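Local coordinates for protein uronate dehydrogenase (Agrobacterium tumefaciens, PDB 3RFX) that oxidises uronic acids with NAD as the hydride acceptor, probably yielding aldaric acid lactones, on a Rossmann-fold scaffold of the epimerase/dehydratase family, at residues D51-N59 against Q85-N93. The protein carries 1 engineered substitution. Residues are numbered along the deposited sequence; the frame is centred on the assembly and turned at random.
Sequences DLADANAVN and QGNIIGLYN. With NAD (nicotinamide-adenine-dinucleotide), chain D.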
loop_
_atom_site.group_PDB
_atom_site.type_symbol
_atom_site.label_atom_id
_atom_site.label_comp_id
_atom_site.label_asym_id
_atom_site.label_seq_id
_atom_site.Cartn_x
_atom_site.Cartn_y
_atom_site.Cartn_z
ATOM N N ASP A 51 41.454 7.502 -17.152
ATOM C CA ASP A 51 40.601 6.333 -17.085
ATOM C C ASP A 51 39.985 6.261 -15.685
ATOM O O ASP A 51 40.699 6.365 -14.688
ATOM C CB ASP A 51 41.454 5.094 -17.344
ATOM C CG ASP A 51 40.631 3.843 -17.565
ATOM O OD1 ASP A 51 39.441 3.821 -17.181
ATOM O OD2 ASP A 51 41.186 2.873 -18.128
ATOM N N LEU A 52 38.664 6.100 -15.611
ATOM C CA LEU A 52 37.981 5.950 -14.320
ATOM C C LEU A 52 38.485 4.742 -13.540
ATOM O O LEU A 52 38.325 4.664 -12.315
ATOM C CB LEU A 52 36.464 5.853 -14.523
ATOM C CG LEU A 52 35.830 7.167 -14.988
ATOM C CD1 LEU A 52 34.424 6.962 -15.586
ATOM C CD2 LEU A 52 35.787 8.173 -13.846
ATOM N N ALA A 53 39.097 3.795 -14.247
ATOM C CA ALA A 53 39.584 2.581 -13.611
ATOM C C ALA A 53 40.924 2.815 -12.903
ATOM O O ALA A 53 41.423 1.938 -12.214
ATOM C CB ALA A 53 39.710 1.455 -14.635
ATOM N N ASP A 54 41.492 3.998 -13.104
ATOM C CA ASP A 54 42.798 4.359 -12.554
ATOM C C ASP A 54 42.600 5.194 -11.289
ATOM O O ASP A 54 42.334 6.386 -11.372
ATOM C CB ASP A 54 43.588 5.159 -13.601
ATOM C CG ASP A 54 44.993 5.543 -13.130
ATOM O OD1 ASP A 54 45.241 5.608 -11.907
ATOM O OD2 ASP A 54 45.856 5.789 -13.996
ATOM N N ALA A 55 42.742 4.558 -10.130
ATOM C CA ALA A 55 42.400 5.178 -8.840
ATOM C C ALA A 55 43.156 6.471 -8.544
ATOM O O ALA A 55 42.560 7.467 -8.117
ATOM C CB ALA A 55 42.590 4.178 -7.711
ATOM N N ASN A 56 44.468 6.459 -8.767
ATOM C CA ASN A 56 45.279 7.651 -8.545
ATOM C C ASN A 56 44.857 8.793 -9.450
ATOM O O ASN A 56 44.790 9.942 -9.023
ATOM C CB ASN A 56 46.768 7.350 -8.744
ATOM C CG ASN A 56 47.342 6.477 -7.643
ATOM O OD1 ASN A 56 46.765 6.356 -6.559
ATOM N ND2 ASN A 56 48.489 5.865 -7.916
ATOM N N ALA A 57 44.575 8.484 -10.711
ATOM C CA ALA A 57 44.132 9.519 -11.633
ATOM C C ALA A 57 42.780 10.088 -11.194
ATOM O O ALA A 57 42.568 11.297 -11.218
ATOM C CB ALA A 57 44.063 8.980 -13.052
ATOM N N VAL A 58 41.865 9.211 -10.794
ATOM C CA VAL A 58 40.551 9.659 -10.337
ATOM C C VAL A 58 40.656 10.553 -9.092
ATOM O O VAL A 58 40.011 11.598 -9.007
ATOM C CB VAL A 58 39.607 8.465 -10.086
ATOM C CG1 VAL A 58 38.294 8.945 -9.492
ATOM C CG2 VAL A 58 39.355 7.724 -11.396
ATOM N N ASN A 59 41.491 10.153 -8.139
ATOM C CA ASN A 59 41.758 11.008 -6.982
ATOM C C ASN A 59 42.159 12.430 -7.388
ATOM O O ASN A 59 41.603 13.411 -6.888
ATOM C CB ASN A 59 42.820 10.376 -6.078
ATOM C CG ASN A 59 42.959 11.102 -4.753
ATOM O OD1 ASN A 59 43.458 12.232 -4.696
ATOM N ND2 ASN A 59 42.512 10.461 -3.678
ATOM N N GLN A 85 35.260 -2.039 -16.048
ATOM C CA GLN A 85 36.231 -0.958 -15.908
ATOM C C GLN A 85 35.604 0.420 -15.696
ATOM O O GLN A 85 35.996 1.154 -14.787
ATOM C CB GLN A 85 37.178 -0.928 -17.118
ATOM C CG GLN A 85 37.961 -2.223 -17.310
ATOM C CD GLN A 85 39.076 -2.389 -16.298
ATOM O OE1 GLN A 85 39.747 -1.421 -15.938
ATOM N NE2 GLN A 85 39.285 -3.618 -15.840
ATOM N N GLY A 86 34.634 0.776 -16.534
ATOM C CA GLY A 86 34.068 2.114 -16.510
ATOM C C GLY A 86 32.997 2.353 -15.448
ATOM O O GLY A 86 32.880 3.461 -14.914
ATOM N N ASN A 87 32.218 1.320 -15.141
ATOM C CA ASN A 87 31.000 1.490 -14.341
ATOM C C ASN A 87 31.045 0.828 -12.979
ATOM O O ASN A 87 30.202 1.107 -12.119
ATOM C CB ASN A 87 29.780 0.934 -15.096
ATOM C CG ASN A 87 29.455 1.717 -16.347
ATOM O OD1 ASN A 87 30.193 2.622 -16.748
ATOM N ND2 ASN A 87 28.327 1.383 -16.969
ATOM N N ILE A 88 31.995 -0.080 -12.791
ATOM C CA ILE A 88 32.067 -0.823 -11.540
ATOM C C ILE A 88 33.324 -0.395 -10.784
ATOM O O ILE A 88 33.235 0.289 -9.764
ATOM C CB ILE A 88 31.975 -2.341 -11.777
ATOM C CG1 ILE A 88 30.602 -2.665 -12.394
ATOM C CG2 ILE A 88 32.140 -3.109 -10.475
ATOM C CD1 ILE A 88 30.356 -4.111 -12.652
ATOM N N ILE A 89 34.490 -0.748 -11.315
ATOM C CA ILE A 89 35.744 -0.237 -10.775
ATOM C C ILE A 89 35.748 1.283 -10.784
ATOM O O ILE A 89 36.132 1.919 -9.798
ATOM C CB ILE A 89 36.949 -0.772 -11.574
ATOM C CG1 ILE A 89 37.013 -2.295 -11.452
ATOM C CG2 ILE A 89 38.246 -0.103 -11.094
ATOM C CD1 ILE A 89 37.990 -2.956 -12.426
ATOM N N GLY A 90 35.303 1.873 -11.891
ATOM C CA GLY A 90 35.256 3.315 -12.008
ATOM C C GLY A 90 34.409 3.998 -10.948
ATOM O O GLY A 90 34.764 5.074 -10.453
ATOM N N LEU A 91 33.280 3.388 -10.606
ATOM C CA LEU A 91 32.393 3.960 -9.596
ATOM C C LEU A 91 33.031 3.877 -8.216
ATOM O O LEU A 91 32.990 4.826 -7.447
ATOM C CB LEU A 91 31.021 3.265 -9.598
ATOM C CG LEU A 91 29.913 4.066 -10.287
ATOM C CD1 LEU A 91 29.458 5.256 -9.444
ATOM C CD2 LEU A 91 30.380 4.537 -11.671
ATOM N N TYR A 92 33.615 2.735 -7.904
ATOM C CA TYR A 92 34.339 2.608 -6.644
ATOM C C TYR A 92 35.396 3.715 -6.519
ATOM O O TYR A 92 35.457 4.421 -5.510
ATOM C CB TYR A 92 34.968 1.223 -6.508
ATOM C CG TYR A 92 35.892 1.118 -5.312
ATOM C CD1 TYR A 92 35.379 1.017 -4.019
ATOM C CD2 TYR A 92 37.274 1.152 -5.475
ATOM C CE1 TYR A 92 36.221 0.936 -2.925
ATOM C CE2 TYR A 92 38.122 1.064 -4.395
ATOM C CZ TYR A 92 37.590 0.960 -3.118
ATOM O OH TYR A 92 38.433 0.883 -2.034
ATOM N N ASN A 93 36.211 3.888 -7.556
ATOM C CA ASN A 93 37.252 4.915 -7.529
ATOM C C ASN A 93 36.698 6.326 -7.372
ATOM O O ASN A 93 37.271 7.158 -6.663
ATOM C CB ASN A 93 38.133 4.828 -8.785
ATOM C CG ASN A 93 38.968 3.567 -8.817
ATOM O OD1 ASN A 93 39.198 2.942 -7.779
ATOM N ND2 ASN A 93 39.429 3.179 -10.011
HETATM P PA NAD D . 28.468 8.550 -24.123
HETATM O O1A NAD D . 28.708 6.859 -24.353
HETATM O O2A NAD D . 27.906 9.455 -25.442
HETATM O O5B NAD D . 29.487 9.366 -22.990
HETATM C C5B NAD D . 30.261 8.539 -22.196
HETATM C C4B NAD D . 31.682 9.043 -21.933
HETATM O O4B NAD D . 32.327 8.372 -20.861
HETATM C C3B NAD D . 32.546 8.982 -23.115
HETATM O O3B NAD D . 32.875 10.166 -23.750
HETATM C C2B NAD D . 33.549 7.948 -22.816
HETATM O O2B NAD D . 34.806 8.043 -23.475
HETATM C C1B NAD D . 33.599 7.974 -21.329
HETATM N N9A NAD D . 34.108 6.785 -20.702
HETATM C C8A NAD D . 33.750 5.448 -20.983
HETATM N N7A NAD D . 34.560 4.639 -20.217
HETATM C C5A NAD D . 35.438 5.470 -19.488
HETATM C C6A NAD D . 36.459 5.178 -18.566
HETATM N N6A NAD D . 36.766 3.825 -18.256
HETATM N N1A NAD D . 37.167 6.217 -17.987
HETATM C C2A NAD D . 36.888 7.531 -18.298
HETATM N N3A NAD D . 35.843 7.837 -19.231
HETATM C C4A NAD D . 35.152 6.797 -19.800
HETATM O O3 NAD D . 27.236 8.469 -23.172
HETATM P PN NAD D . 26.067 9.546 -23.082
HETATM O O1N NAD D . 26.602 10.952 -23.289
HETATM O O2N NAD D . 24.982 9.266 -24.114
HETATM O O5D NAD D . 25.449 9.446 -21.630
HETATM O O HOH W 1 40.074 6.836 -6.326
#
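One side of the adenine pocket of the NAD site is lined by a turn and a helix, joined where Asn-93 reaches across to the backbone of Leu-52. Asn-93 ND2 donates to Leu-52 O at 3.0 Å, nearly straight at 165°, in the carbonyl plane and on a lone pair, with the acceptor also close to the amide plane of Asn-93. CB of Asn-93 already points at the turn, and with CG beside the backbone N (chi1 -68°) the amide lies against Leu-52 O, its OD1 meeting Ala-55 CB; Ala-53 O lies 3.2 Å from the same ND2. Leu-52 O takes a second contact from Gly-90, whose CA-H points at it over 3.4 Å, and the lack of a side chain on Gly-90 lets the turn settle directly on the helix backbone. In this Rossmann fold the chain leaves strand 45-49, outermost in the sheet of this chain, through a type I turn (Asp-51 to Asp-54) into helix 55-62, which packs beside helix 80-100. The polar end of the turn meets the adenine: Leu-52 N donates to N1A of NAD at 2.8 Å, while Asp-51 OD1 accepts from N6A of NAD and also, from above its carboxylate plane, from Ala-53 N in an Asx turn, which probably helps to hold the carboxylate. Gly-86 CA comes within 3.6 Å of N6A of NAD. Apolar packing joins Ala-53 CB to Ile-89 CG2, and Val-58 crosses Asn-93 at about a right angle, its CG1 3.5 Å from the backbone O of Asn-93. A water donates to both Asn-93 O and Ala-55 O, bridging the two helices, and on another face of helix 80-100 Tyr-92 stacks on Phe-80 of a neighbouring subunit.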